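Local atomic coordinates of activating signal cointegrator 1 complex subunit 2 (Homo sapiens, PDB entry 6YXQ), a protein that binds polyubiquitin chains and recruits ALKBH3 and the helicase ASCC3 to sites of DNA alkylation damage, and takes part in rescuing stalled ribosomes. Residues S177-F188 and W261-L269. Numbering follows the deposited sequence.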
loop_
_atom_site.group_PDB
_atom_site.type_symbol
_atom_site.label_atom_id
_atom_site.label_comp_id
_atom_site.label_asym_id
_atom_site.label_seq_id
_atom_site.Cartn_x
_atom_site.Cartn_y
_atom_site.Cartn_z
ATOM N N SER B 177 10.729 4.314 -6.399
ATOM C CA SER B 177 11.315 3.074 -6.896
ATOM C C SER B 177 12.662 2.777 -6.236
ATOM O O SER B 177 12.798 1.722 -5.601
ATOM C CB SER B 177 11.440 3.111 -8.419
ATOM O OG SER B 177 12.343 2.122 -8.880
ATOM N N PRO B 178 13.671 3.659 -6.328
ATOM C CA PRO B 178 15.018 3.298 -5.820
ATOM C C PRO B 178 15.031 2.842 -4.377
ATOM O O PRO B 178 15.854 1.995 -4.020
ATOM C CB PRO B 178 15.796 4.607 -6.007
ATOM C CG PRO B 178 15.024 5.379 -7.009
ATOM C CD PRO B 178 13.616 5.062 -6.787
ATOM N N LEU B 179 14.156 3.397 -3.536
ATOM C CA LEU B 179 14.080 2.962 -2.146
ATOM C C LEU B 179 13.432 1.587 -2.038
ATOM O O LEU B 179 13.927 0.708 -1.317
ATOM C CB LEU B 179 13.296 3.992 -1.335
ATOM C CG LEU B 179 13.466 4.080 0.187
ATOM C CD1 LEU B 179 14.886 3.739 0.615
ATOM C CD2 LEU B 179 13.089 5.475 0.664
ATOM N N LEU B 180 12.327 1.381 -2.759
ATOM C CA LEU B 180 11.635 0.102 -2.674
ATOM C C LEU B 180 12.458 -1.015 -3.295
ATOM O O LEU B 180 12.393 -2.159 -2.830
ATOM C CB LEU B 180 10.255 0.213 -3.318
ATOM C CG LEU B 180 9.395 -1.048 -3.336
ATOM C CD1 LEU B 180 8.685 -1.298 -2.015
ATOM C CD2 LEU B 180 8.388 -0.898 -4.441
ATOM N N GLN B 181 13.242 -0.706 -4.330
ATOM C CA GLN B 181 14.238 -1.661 -4.804
ATOM C C GLN B 181 15.101 -2.144 -3.648
ATOM O O GLN B 181 15.248 -3.352 -3.430
ATOM C CB GLN B 181 15.109 -1.030 -5.893
ATOM C CG GLN B 181 14.336 -0.552 -7.105
ATOM C CD GLN B 181 15.215 -0.379 -8.326
ATOM O OE1 GLN B 181 15.923 -1.303 -8.734
ATOM N NE2 GLN B 181 15.173 0.810 -8.920
ATOM N N LYS B 182 15.674 -1.198 -2.894
ATOM C CA LYS B 182 16.528 -1.547 -1.765
ATOM C C LYS B 182 15.785 -2.432 -0.781
ATOM O O LYS B 182 16.294 -3.479 -0.366
ATOM C CB LYS B 182 17.037 -0.279 -1.075
ATOM C CG LYS B 182 18.027 -0.533 0.057
ATOM C CD LYS B 182 17.905 0.510 1.168
ATOM C CE LYS B 182 17.829 -0.133 2.552
ATOM N NZ LYS B 182 17.388 0.837 3.600
HETATM N N MSE B 183 14.567 -2.043 -0.418
HETATM C CA MSE B 183 13.775 -2.845 0.510
HETATM C C MSE B 183 13.562 -4.286 0.062
HETATM O O MSE B 183 13.862 -5.232 0.805
HETATM C CB MSE B 183 12.408 -2.208 0.746
HETATM C CG MSE B 183 12.459 -0.889 1.467
HETATM SE SE MSE B 183 11.151 0.358 0.793
HETATM C CE MSE B 183 9.518 -0.476 1.378
ATOM N N ILE B 184 13.006 -4.442 -1.141
ATOM C CA ILE B 184 12.656 -5.773 -1.627
ATOM C C ILE B 184 13.911 -6.618 -1.784
ATOM O O ILE B 184 13.952 -7.786 -1.373
ATOM C CB ILE B 184 11.864 -5.683 -2.941
ATOM C CG1 ILE B 184 10.674 -4.735 -2.792
ATOM C CG2 ILE B 184 11.365 -7.051 -3.341
ATOM C CD1 ILE B 184 9.542 -5.285 -1.941
ATOM N N GLY B 185 14.953 -6.038 -2.382
ATOM C CA GLY B 185 16.206 -6.757 -2.512
ATOM C C GLY B 185 16.768 -7.173 -1.171
ATOM O O GLY B 185 17.314 -8.266 -1.032
ATOM N N ASN B 186 16.601 -6.327 -0.152
ATOM C CA ASN B 186 17.126 -6.668 1.163
ATOM C C ASN B 186 16.349 -7.812 1.790
ATOM O O ASN B 186 16.946 -8.710 2.388
ATOM C CB ASN B 186 17.108 -5.451 2.083
ATOM C CG ASN B 186 17.905 -5.677 3.355
ATOM O OD1 ASN B 186 19.050 -6.140 3.314
ATOM N ND2 ASN B 186 17.300 -5.360 4.494
ATOM N N ILE B 187 15.021 -7.805 1.677
ATOM C CA ILE B 187 14.282 -8.895 2.310
ATOM C C ILE B 187 14.543 -10.209 1.581
ATOM O O ILE B 187 14.708 -11.259 2.215
ATOM C CB ILE B 187 12.778 -8.573 2.432
ATOM C CG1 ILE B 187 12.031 -8.775 1.121
ATOM C CG2 ILE B 187 12.570 -7.161 2.967
ATOM C CD1 ILE B 187 10.582 -8.372 1.227
ATOM N N PHE B 188 14.661 -10.170 0.249
ATOM C CA PHE B 188 15.005 -11.390 -0.479
ATOM C C PHE B 188 16.427 -11.853 -0.172
ATOM O O PHE B 188 16.698 -13.060 -0.166
ATOM C CB PHE B 188 14.836 -11.178 -1.982
ATOM C CG PHE B 188 13.443 -11.432 -2.477
ATOM C CD1 PHE B 188 12.522 -10.403 -2.555
ATOM C CD2 PHE B 188 13.057 -12.699 -2.874
ATOM C CE1 PHE B 188 11.242 -10.631 -3.015
ATOM C CE2 PHE B 188 11.782 -12.935 -3.331
ATOM C CZ PHE B 188 10.869 -11.896 -3.402
ATOM N N TRP B 261 3.763 -6.636 -13.602
ATOM C CA TRP B 261 4.773 -5.807 -14.236
ATOM C C TRP B 261 5.462 -4.902 -13.225
ATOM O O TRP B 261 6.685 -4.739 -13.272
ATOM C CB TRP B 261 4.152 -4.977 -15.356
ATOM C CG TRP B 261 5.060 -3.890 -15.791
ATOM C CD1 TRP B 261 6.074 -3.982 -16.703
ATOM C CD2 TRP B 261 5.076 -2.548 -15.303
ATOM N NE1 TRP B 261 6.711 -2.771 -16.824
ATOM C CE2 TRP B 261 6.116 -1.873 -15.975
ATOM C CE3 TRP B 261 4.309 -1.849 -14.369
ATOM C CZ2 TRP B 261 6.404 -0.529 -15.743
ATOM C CZ3 TRP B 261 4.597 -0.516 -14.141
ATOM C CH2 TRP B 261 5.636 0.129 -14.826
ATOM N N ALA B 262 4.701 -4.291 -12.314
ATOM C CA ALA B 262 5.313 -3.435 -11.304
ATOM C C ALA B 262 6.253 -4.232 -10.416
ATOM O O ALA B 262 7.342 -3.761 -10.064
ATOM C CB ALA B 262 4.235 -2.752 -10.465
ATOM N N PHE B 263 5.854 -5.449 -10.050
ATOM C CA PHE B 263 6.729 -6.277 -9.234
ATOM C C PHE B 263 8.040 -6.553 -9.950
ATOM O O PHE B 263 9.112 -6.462 -9.346
ATOM C CB PHE B 263 6.041 -7.588 -8.866
ATOM C CG PHE B 263 6.942 -8.552 -8.164
ATOM C CD1 PHE B 263 7.638 -8.164 -7.032
ATOM C CD2 PHE B 263 7.107 -9.842 -8.642
ATOM C CE1 PHE B 263 8.473 -9.048 -6.380
ATOM C CE2 PHE B 263 7.940 -10.734 -7.997
ATOM C CZ PHE B 263 8.627 -10.335 -6.864
ATOM N N LEU B 264 7.978 -6.888 -11.241
ATOM C CA LEU B 264 9.215 -7.190 -11.954
ATOM C C LEU B 264 10.013 -5.938 -12.277
ATOM O O LEU B 264 11.227 -6.029 -12.492
ATOM C CB LEU B 264 8.918 -7.971 -13.234
ATOM C CG LEU B 264 8.437 -9.398 -12.961
ATOM C CD1 LEU B 264 8.116 -10.107 -14.260
ATOM C CD2 LEU B 264 9.461 -10.186 -12.148
ATOM N N ASP B 265 9.355 -4.778 -12.316
ATOM C CA ASP B 265 10.066 -3.517 -12.501
ATOM C C ASP B 265 10.859 -3.164 -11.253
ATOM O O ASP B 265 11.978 -2.647 -11.344
ATOM C CB ASP B 265 9.070 -2.408 -12.853
ATOM C CG ASP B 265 9.717 -1.031 -12.948
ATOM O OD1 ASP B 265 10.556 -0.816 -13.853
ATOM O OD2 ASP B 265 9.366 -0.155 -12.127
ATOM N N ILE B 266 10.305 -3.459 -10.076
ATOM C CA ILE B 266 11.042 -3.205 -8.843
ATOM C C ILE B 266 12.120 -4.258 -8.621
ATOM O O ILE B 266 13.251 -3.926 -8.250
ATOM C CB ILE B 266 10.083 -3.125 -7.643
ATOM C CG1 ILE B 266 9.144 -1.929 -7.803
ATOM C CG2 ILE B 266 10.876 -3.015 -6.347
ATOM C CD1 ILE B 266 9.855 -0.591 -7.743
ATOM N N PHE B 267 11.800 -5.533 -8.854
ATOM C CA PHE B 267 12.657 -6.659 -8.474
ATOM C C PHE B 267 12.828 -7.625 -9.640
ATOM O O PHE B 267 12.268 -8.729 -9.632
ATOM C CB PHE B 267 12.065 -7.389 -7.268
ATOM C CG PHE B 267 12.978 -8.406 -6.667
ATOM C CD1 PHE B 267 14.199 -8.023 -6.124
ATOM C CD2 PHE B 267 12.617 -9.742 -6.629
ATOM C CE1 PHE B 267 15.052 -8.961 -5.554
ATOM C CE2 PHE B 267 13.463 -10.685 -6.062
ATOM C CZ PHE B 267 14.683 -10.293 -5.524
ATOM N N PRO B 268 13.625 -7.258 -10.650
ATOM C CA PRO B 268 13.791 -8.139 -11.818
ATOM C C PRO B 268 14.510 -9.451 -11.533
ATOM O O PRO B 268 14.465 -10.343 -12.388
ATOM C CB PRO B 268 14.603 -7.279 -12.790
ATOM C CG PRO B 268 15.317 -6.308 -11.918
ATOM C CD PRO B 268 14.369 -5.999 -10.803
ATOM N N LEU B 269 15.172 -9.606 -10.382
ATOM C CA LEU B 269 15.791 -10.889 -10.048
ATOM C C LEU B 269 14.777 -12.027 -9.961
ATOM O O LEU B 269 15.178 -13.197 -9.956
ATOM C CB LEU B 269 16.550 -10.794 -8.721
ATOM C CG LEU B 269 17.948 -10.179 -8.717
ATOM C CD1 LEU B 269 18.413 -10.008 -7.291
ATOM C CD2 LEU B 269 18.938 -11.029 -9.489
#
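Phe188 and Phe267 form an offset stack, centroids 4.3 Å apart and planes at 21°, with CE2 of Phe267 over the centre of the Phe188 ring. Ile184 O lies at the edge of the Phe188 ring, in its plane; Leu269 CB lies over the rim of the opposite face of Phe267, while Phe188 CZ approaches the edge of Phe263. The contact centres on a single knob-into-hole where helical segments 177-188 and 261-266 cross at 84°, in the mainly helical, ASCC3-binding part of the protein. The knob is Ile266, the last residue of helix 243-266, seated among Ser177, Leu180, Gln181 and Ile184. Its branched side chain suits the hole: CG1 lies 3.6 Å from Leu180 CD2, and CG2 meets Ile184 CG1 at 4.0 Å. Phe267 is the first residue to leave helical geometry, and its chi1 of -170° swings the ring out against Ile184, Gly185 and Phe188. There CG2 of Ile184 packs 3.9 Å from CG of Phe267, and CE1 of Phe267 lies 3.9 Å from CA of Gly185. Replacing Phe188 with an alanine would probably leave one face of Phe267 without its stacking partner and open a gap beside Phe263. At the more exposed margin, Gln181 passes beside the helix end, its CG 3.7 Å from O of Ile266.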